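Local coordinates for cytolethal distending toxin subunit B (Escherichia coli, PDB 2F1N), which nicks DNA as the endonuclease subunit of a tripartite toxin, very probably damaging host-cell DNA and so causing G2/M cell-cycle arrest, at residues Arg152-Asp155 and Ala156-Leu159. Sequence-based numbering, arbitrary orientation.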
loop_
_atom_site.group_PDB
_atom_site.type_symbol
_atom_site.label_atom_id
_atom_site.label_comp_id
_atom_site.label_asym_id
_atom_site.label_seq_id
_atom_site.Cartn_x
_atom_site.Cartn_y
_atom_site.Cartn_z
ATOM N N ARG A 152 -18.758 -8.979 -5.575
ATOM C CA ARG A 152 -18.401 -10.100 -6.418
ATOM C C ARG A 152 -17.805 -9.611 -7.710
ATOM O O ARG A 152 -18.196 -8.564 -8.231
ATOM C CB ARG A 152 -19.611 -11.012 -6.652
ATOM C CG ARG A 152 -20.132 -11.686 -5.369
ATOM C CD ARG A 152 -19.134 -12.526 -4.614
ATOM N NE ARG A 152 -19.719 -13.031 -3.364
ATOM C CZ ARG A 152 -19.783 -14.316 -3.018
ATOM N NH1 ARG A 152 -19.288 -15.253 -3.824
ATOM N NH2 ARG A 152 -20.350 -14.660 -1.865
ATOM N N ASN A 153 -16.844 -10.383 -8.201
ATOM C CA ASN A 153 -16.199 -10.095 -9.475
ATOM C C ASN A 153 -15.778 -8.597 -9.555
ATOM O O ASN A 153 -16.254 -7.766 -10.360
ATOM C CB ASN A 153 -17.093 -10.638 -10.610
ATOM C CG ASN A 153 -17.170 -12.192 -10.583
ATOM O OD1 ASN A 153 -16.198 -12.872 -10.951
ATOM N ND2 ASN A 153 -18.303 -12.755 -10.104
ATOM N N ASN A 154 -14.888 -8.265 -8.627
ATOM C CA ASN A 154 -14.496 -6.872 -8.412
ATOM C C ASN A 154 -13.343 -6.392 -9.290
ATOM O O ASN A 154 -12.961 -7.050 -10.290
ATOM C CB ASN A 154 -14.189 -6.675 -6.922
ATOM C CG ASN A 154 -12.824 -7.263 -6.501
ATOM O OD1 ASN A 154 -12.086 -7.873 -7.314
ATOM N ND2 ASN A 154 -12.482 -7.087 -5.225
ATOM N N ASP A 155 -12.825 -5.222 -8.930
ATOM C CA ASP A 155 -11.812 -4.542 -9.737
ATOM C C ASP A 155 -10.348 -4.899 -9.452
ATOM O O ASP A 155 -9.412 -4.308 -10.047
ATOM C CB ASP A 155 -12.045 -3.034 -9.647
ATOM C CG ASP A 155 -12.007 -2.489 -8.210
ATOM O OD1 ASP A 155 -12.336 -3.230 -7.219
ATOM O OD2 ASP A 155 -11.694 -1.290 -8.001
ATOM N N ALA A 156 -10.126 -5.894 -8.586
ATOM C CA ALA A 156 -8.726 -6.236 -8.258
ATOM C C ALA A 156 -7.858 -6.553 -9.480
ATOM O O ALA A 156 -6.745 -5.995 -9.585
ATOM C CB ALA A 156 -8.633 -7.351 -7.189
ATOM N N PRO A 157 -8.277 -7.431 -10.406
ATOM C CA PRO A 157 -7.402 -7.713 -11.566
ATOM C C PRO A 157 -7.097 -6.447 -12.392
ATOM O O PRO A 157 -5.959 -6.245 -12.828
ATOM C CB PRO A 157 -8.210 -8.701 -12.396
ATOM C CG PRO A 157 -9.117 -9.430 -11.393
ATOM C CD PRO A 157 -9.493 -8.276 -10.435
ATOM N N ALA A 158 -8.106 -5.620 -12.603
ATOM C CA ALA A 158 -7.936 -4.366 -13.359
ATOM C C ALA A 158 -7.011 -3.367 -12.665
ATOM O O ALA A 158 -6.276 -2.623 -13.355
ATOM C CB ALA A 158 -9.332 -3.717 -13.580
ATOM N N LEU A 159 -7.055 -3.305 -11.322
ATOM C CA LEU A 159 -6.073 -2.489 -10.591
ATOM C C LEU A 159 -4.629 -2.944 -10.856
ATOM O O LEU A 159 -3.740 -2.114 -11.076
ATOM C CB LEU A 159 -6.330 -2.521 -9.082
ATOM C CG LEU A 159 -7.613 -1.760 -8.715
ATOM C CD1 LEU A 159 -8.057 -2.108 -7.232
ATOM C CD2 LEU A 159 -7.440 -0.250 -8.898
HETATM O O HOH W 1 -11.073 -6.465 -12.652
#
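Asn154 and Ala156 meet where a loop turns into a helix: the amide oxygen OD1 of Asn154 accepts a hydrogen bond from the backbone N of Ala156, 3.1 Å away. The bond is fairly straight at its hydrogen (164°), yet the donor sits above the carbonyl plane of the amide rather than on a lone pair. A chi1 of 76°, which sets CG between the backbone N and carbonyl carbon, folds the amide back toward the helix and also brings OD1 close to Ala156 CB. One turn on, Leu159 N donates to Asp155 O at 2.9 Å. This first i to i+4 bond opens helix 156-168, which follows strand 141-147 in this DNase I-like fold, with Asp155 as N-cap residue although its carboxylate makes no capping bond. Instead, Asp155 OD2 lies 3.8 Å from Leu159 CD1, while OD1 takes the N-H of Ile149. At Pro157, which has no N-H to offer, CD packs 3.7 Å from Asn154 O; that carbonyl accepts from a water which in turn accepts from Ala158 N. Further out, Arg188 NE also bonds Asn154 OD1, and the carbonyls of Ile149 and Phe186 hold ND2, fixing the amide's rotation.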